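Local structure of SnoK (Streptomyces nogalater, 5EPA) at residues R43-T48 with V95-I100; T147-I152 with G237-D242. The protein is a carbocyclase of nogalamycin biosynthesis, a non-heme iron enzyme that binds iron and 2-oxoglutarate and belongs to the phytanoyl-CoA dioxygenase family. One frame throughout, in Å; residues are numbered along the deposited sequence.

Contact 1 of 2, residues R43-T48 with V95-I100; sequences RVLSET and VLHPEI
The H97 imidazole lies between L45 and P98. On one face sits the L45 methyl CD2, 3.8 Å from the centroid of the H97 ring and 20° off its normal. This is a CH-pi contact, shifted toward the NE2 rim. P98 CD covers the opposite face, again toward the rim. E99 CB stands at the ring edge, in plane. Three groups of the protein thus bound the ring, and its two nitrogens fix its rotation. H97 ND1 turns back to the backbone and accepts a weak bond from I100 N at 3.4 Å, nearly straight at 167°. H97 is at the N-cap position of helix 98-108, and this is its capping bond. NE2 is hydrogen-bonded to the E49 carboxylate on helix 47-64, so the ring bridges the starts of two helices. The E49 charge would probably favour a proton on NE2 and leave ND1 as the acceptor.

The rest of the contact is apolar. With chi1 at -180°, V44 CG1 points opposite the backbone N and reaches I100 CG1 at 3.6 Å. The two side chains meet at about a right angle. V44 CG1 also reaches E99 CB at 4.0 Å. The E99 chain then bends away at chi2, and its carboxylate accepts from A22 N. L45 CD2, besides covering the ring, touches I100 CD1 at 3.9 Å. No hydrogen bond joins the two segments. The motif here is a histidine N-cap on helix 98-108. V44 and L45, just ahead of helix 47-64, pack on the first turn of 98-108, beside the main sheet of the cupin-type fold.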
# COMPACT_ATOMS: atom_id res chain seq x y z
N ARG A 43 -14.12 9.30 -0.91
CA ARG A 43 -14.71 9.71 -2.17
C ARG A 43 -13.70 10.31 -3.17
O ARG A 43 -13.88 11.39 -3.66
CB ARG A 43 -15.87 10.66 -1.92
CG ARG A 43 -16.94 10.07 -1.01
CD ARG A 43 -18.08 11.07 -0.74
NE ARG A 43 -17.57 12.22 -0.00
CZ ARG A 43 -17.43 12.29 1.31
NH1 ARG A 43 -17.75 11.25 2.07
NH2 ARG A 43 -16.93 13.39 1.85
N VAL A 44 -12.62 9.59 -3.44
CA VAL A 44 -11.65 10.06 -4.38
C VAL A 44 -12.05 9.61 -5.79
O VAL A 44 -11.98 10.39 -6.73
CB VAL A 44 -10.24 9.53 -4.04
CG1 VAL A 44 -9.23 10.05 -5.03
CG2 VAL A 44 -9.84 9.94 -2.62
N LEU A 45 -12.47 8.34 -5.89
CA LEU A 45 -13.02 7.76 -7.11
C LEU A 45 -14.52 7.70 -7.09
O LEU A 45 -15.13 7.34 -6.09
CB LEU A 45 -12.53 6.33 -7.27
CG LEU A 45 -11.02 6.14 -7.33
CD1 LEU A 45 -10.72 4.68 -7.54
CD2 LEU A 45 -10.40 6.95 -8.48
N SER A 46 -15.13 8.02 -8.23
CA SER A 46 -16.56 7.90 -8.41
C SER A 46 -16.97 6.42 -8.54
O SER A 46 -16.14 5.55 -8.77
CB SER A 46 -16.97 8.62 -9.70
OG SER A 46 -16.39 7.97 -10.83
N GLU A 47 -18.26 6.16 -8.43
CA GLU A 47 -18.83 4.80 -8.61
C GLU A 47 -18.45 4.25 -9.99
O GLU A 47 -18.08 3.09 -10.12
CB GLU A 47 -20.35 4.82 -8.37
CG GLU A 47 -20.62 5.07 -6.90
CD GLU A 47 -22.09 5.30 -6.56
OE1 GLU A 47 -22.80 6.00 -7.34
OE2 GLU A 47 -22.53 4.77 -5.50
N THR A 48 -18.52 5.10 -10.99
CA THR A 48 -18.18 4.72 -12.34
C THR A 48 -16.72 4.30 -12.45
O THR A 48 -16.42 3.27 -13.05
CB THR A 48 -18.47 5.87 -13.30
OG1 THR A 48 -19.86 6.15 -13.27
CG2 THR A 48 -18.03 5.55 -14.76
N VAL A 95 -2.83 4.54 -11.20
CA VAL A 95 -1.64 4.94 -10.45
C VAL A 95 -1.21 6.40 -10.69
O VAL A 95 -0.68 7.04 -9.79
CB VAL A 95 -0.43 4.00 -10.69
CG1 VAL A 95 -0.79 2.58 -10.31
CG2 VAL A 95 0.08 4.05 -12.13
N LEU A 96 -1.48 6.92 -11.89
CA LEU A 96 -1.31 8.33 -12.20
C LEU A 96 -2.64 9.05 -12.28
O LEU A 96 -2.72 10.11 -12.88
CB LEU A 96 -0.54 8.52 -13.52
CG LEU A 96 0.86 7.91 -13.57
CD1 LEU A 96 1.53 8.19 -14.91
CD2 LEU A 96 1.74 8.44 -12.45
N HIS A 97 -3.67 8.54 -11.61
CA HIS A 97 -4.92 9.25 -11.47
C HIS A 97 -4.60 10.63 -10.92
O HIS A 97 -3.79 10.75 -9.99
CB HIS A 97 -5.86 8.50 -10.51
CG HIS A 97 -7.26 9.02 -10.49
ND1 HIS A 97 -7.67 10.01 -9.63
CD2 HIS A 97 -8.35 8.67 -11.21
CE1 HIS A 97 -8.94 10.28 -9.85
NE2 HIS A 97 -9.39 9.47 -10.80
N PRO A 98 -5.20 11.70 -11.49
CA PRO A 98 -4.82 13.04 -11.04
C PRO A 98 -5.13 13.32 -9.58
O PRO A 98 -4.36 13.99 -8.91
CB PRO A 98 -5.64 13.96 -11.93
CG PRO A 98 -6.02 13.13 -13.13
CD PRO A 98 -6.12 11.73 -12.64
N GLU A 99 -6.26 12.82 -9.09
CA GLU A 99 -6.61 13.09 -7.72
C GLU A 99 -5.83 12.20 -6.76
O GLU A 99 -5.27 12.69 -5.77
CB GLU A 99 -8.13 12.98 -7.51
CG GLU A 99 -8.97 13.75 -8.53
CD GLU A 99 -8.56 15.21 -8.75
OE1 GLU A 99 -7.72 15.78 -7.99
OE2 GLU A 99 -9.11 15.81 -9.68
N ILE A 100 -5.78 10.91 -7.01
CA ILE A 100 -5.08 10.02 -6.10
C ILE A 100 -3.60 10.42 -5.99
O ILE A 100 -3.06 10.47 -4.90
CB ILE A 100 -5.17 8.54 -6.54
CG1 ILE A 100 -6.62 8.06 -6.53
CG2 ILE A 100 -4.32 7.67 -5.62
CD1 ILE A 100 -6.80 6.67 -7.12

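Contact 2 of 2, residues T147-I152 with G237-D242; sequences TLTAWI and GVVYMD. With AKG (2-oxoglutaric acid), chain H.
T147 meets D242 at one end of the strand pair. D242 CB lies 4.2 Å from T147 OG1. Chi1 of -62° sets CG beside the backbone N, and D242 CG is 3.6 Å from T147 OG1. At the tip, D242 OD2 accepts from T147 OG1 at 2.6 Å. The hydroxyl comes from above the carboxylate plane, 44° out of it. T147 N adds a weak bond to OD2, S145 N also bonds it, and OD1 takes A146 N. Four donors thus hold the carboxylate. An asparagine here, uncharged and with one oxygen fewer, would probably leave some of these N-H groups without an acceptor.

The strands run antiparallel at 160°. L148 with Y240 and A150 with V238 are the hydrogen-bonded pairs. T149 with V239 and W151 with G237 are non-hydrogen-bonded. These are neighbouring strands of the major sheet of the double-stranded beta-helix (cupin) fold.

On one face, A150 CB touches the edge of the Y240 ring at CE2, 3.9 Å away. V238 CG1 covers a face of that ring, and V238 CG2 packs on I152 CD1 at 3.8 Å. On the other face lies the cosubstrate pocket. W151 NE1 donates to 2-oxoglutarate O3 at 3.1 Å, nearly straight, with O3 in the indole plane. R233 and T130 also bond the ligand. T149 CG2 lies 3.9 Å from the ligand's O1, while T149 OG1 bonds weakly to the iron ligand D135.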
# COMPACT_ATOMS: atom_id res chain seq x y z
N THR A 147 8.33 8.17 1.09
CA THR A 147 7.62 7.09 0.44
C THR A 147 6.33 6.74 1.21
O THR A 147 6.36 6.56 2.45
CB THR A 147 8.51 5.86 0.27
OG1 THR A 147 9.55 6.16 -0.64
CG2 THR A 147 7.75 4.66 -0.28
N LEU A 148 5.25 6.56 0.46
CA LEU A 148 3.94 6.22 1.02
C LEU A 148 3.10 5.39 0.05
O LEU A 148 3.40 5.28 -1.14
CB LEU A 148 3.17 7.47 1.38
CG LEU A 148 2.46 8.26 0.30
CD1 LEU A 148 1.65 9.38 0.92
CD2 LEU A 148 3.44 8.87 -0.64
N THR A 149 2.05 4.77 0.60
CA THR A 149 1.19 3.86 -0.14
C THR A 149 -0.24 4.38 -0.13
O THR A 149 -0.71 4.86 0.91
CB THR A 149 1.17 2.48 0.49
OG1 THR A 149 2.46 1.85 0.41
CG2 THR A 149 0.14 1.57 -0.19
N ALA A 150 -0.88 4.34 -1.29
CA ALA A 150 -2.30 4.60 -1.42
C ALA A 150 -3.02 3.26 -1.48
O ALA A 150 -2.80 2.49 -2.39
CB ALA A 150 -2.57 5.38 -2.69
N TRP A 151 -3.88 2.99 -0.51
CA TRP A 151 -4.64 1.75 -0.45
C TRP A 151 -6.04 2.08 -0.88
O TRP A 151 -6.78 2.73 -0.16
CB TRP A 151 -4.62 1.20 0.96
CG TRP A 151 -5.07 -0.23 1.14
CD1 TRP A 151 -4.32 -1.35 1.04
CD2 TRP A 151 -6.37 -0.64 1.54
NE1 TRP A 151 -5.09 -2.46 1.32
CE2 TRP A 151 -6.36 -2.04 1.63
CE3 TRP A 151 -7.57 0.04 1.79
CZ2 TRP A 151 -7.47 -2.77 2.02
CZ3 TRP A 151 -8.70 -0.70 2.13
CH2 TRP A 151 -8.63 -2.09 2.24
N ILE A 152 -6.33 1.75 -2.13
CA ILE A 152 -7.53 2.19 -2.79
C ILE A 152 -8.58 1.11 -2.65
O ILE A 152 -8.36 -0.01 -3.10
CB ILE A 152 -7.24 2.44 -4.29
CG1 ILE A 152 -6.11 3.45 -4.46
CG2 ILE A 152 -8.48 2.97 -5.00
CD1 ILE A 152 -5.41 3.34 -5.78
N GLY A 237 -3.23 -1.42 -4.03
CA GLY A 237 -2.21 -0.72 -3.28
C GLY A 237 -1.21 -0.12 -4.24
O GLY A 237 -0.63 -0.83 -5.03
N VAL A 238 -1.00 1.18 -4.16
CA VAL A 238 -0.02 1.83 -5.01
C VAL A 238 1.13 2.39 -4.16
O VAL A 238 0.88 3.22 -3.29
CB VAL A 238 -0.65 2.99 -5.80
CG1 VAL A 238 0.37 3.59 -6.76
CG2 VAL A 238 -1.82 2.51 -6.57
N VAL A 239 2.38 2.01 -4.46
CA VAL A 239 3.51 2.54 -3.69
C VAL A 239 4.12 3.68 -4.46
O VAL A 239 4.56 3.50 -5.60
CB VAL A 239 4.56 1.48 -3.43
CG1 VAL A 239 5.74 2.07 -2.72
CG2 VAL A 239 3.98 0.34 -2.61
N TYR A 240 4.06 4.87 -3.88
CA TYR A 240 4.68 6.07 -4.43
C TYR A 240 6.00 6.30 -3.68
O TYR A 240 5.99 6.59 -2.48
CB TYR A 240 3.77 7.27 -4.28
CG TYR A 240 2.46 7.21 -5.06
CD1 TYR A 240 2.44 7.44 -6.42
CD2 TYR A 240 1.29 6.95 -4.43
CE1 TYR A 240 1.27 7.39 -7.13
CE2 TYR A 240 0.09 6.89 -5.13
CZ TYR A 240 0.08 7.11 -6.48
OH TYR A 240 -1.11 7.07 -7.20
N MET A 241 7.11 6.14 -4.38
CA MET A 241 8.40 6.24 -3.76
C MET A 241 8.99 7.62 -3.96
O MET A 241 8.59 8.36 -4.85
CB MET A 241 9.33 5.18 -4.32
CG MET A 241 9.70 5.34 -5.80
SD MET A 241 10.70 3.98 -6.41
CE MET A 241 10.63 4.37 -8.18
N ASP A 242 9.95 7.95 -3.14
CA ASP A 242 10.75 9.14 -3.33
C ASP A 242 11.30 9.14 -4.77
O ASP A 242 11.76 8.11 -5.28
CB ASP A 242 11.91 9.14 -2.34
CG ASP A 242 11.42 9.17 -0.87
OD1 ASP A 242 11.22 10.29 -0.34
OD2 ASP A 242 11.26 8.10 -0.21
C1 AKG H . -0.19 -2.39 2.17
O1 AKG H . -0.93 -1.80 1.35
O2 AKG H . 0.97 -2.06 2.50
C2 AKG H . -0.68 -3.61 2.81
O5 AKG H . 0.12 -4.11 3.60
C3 AKG H . -2.04 -4.18 2.51
C4 AKG H . -2.35 -5.57 3.07
C5 AKG H . -3.80 -5.97 2.73
O3 AKG H . -4.42 -5.47 1.74
O4 AKG H . -4.38 -6.81 3.43

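In the fold
Both segments of contact 1 precede those of contact 2 in the sequence. Their centres are 14 Å apart. Contact 2 sits in the core of the protein, in the seven-stranded sheet, about 5 Å from the centre of the chain. Contact 1 lies further out, where the starts of helices 47-64 and 98-108 meet beside that sheet. The two touch directly. Y240 OH probably bonds V95 O at 2.6 Å, and I100 and L45 pack on I152. Helix 98-108 therefore covers the sheet face that carries A150 and Y240, while T149 and W151 on the other face look into the 2-oxoglutarate pocket. Contact 1 thus lies behind the sheet, with the I100 side chain about 12 Å from the bound 2-oxoglutarate.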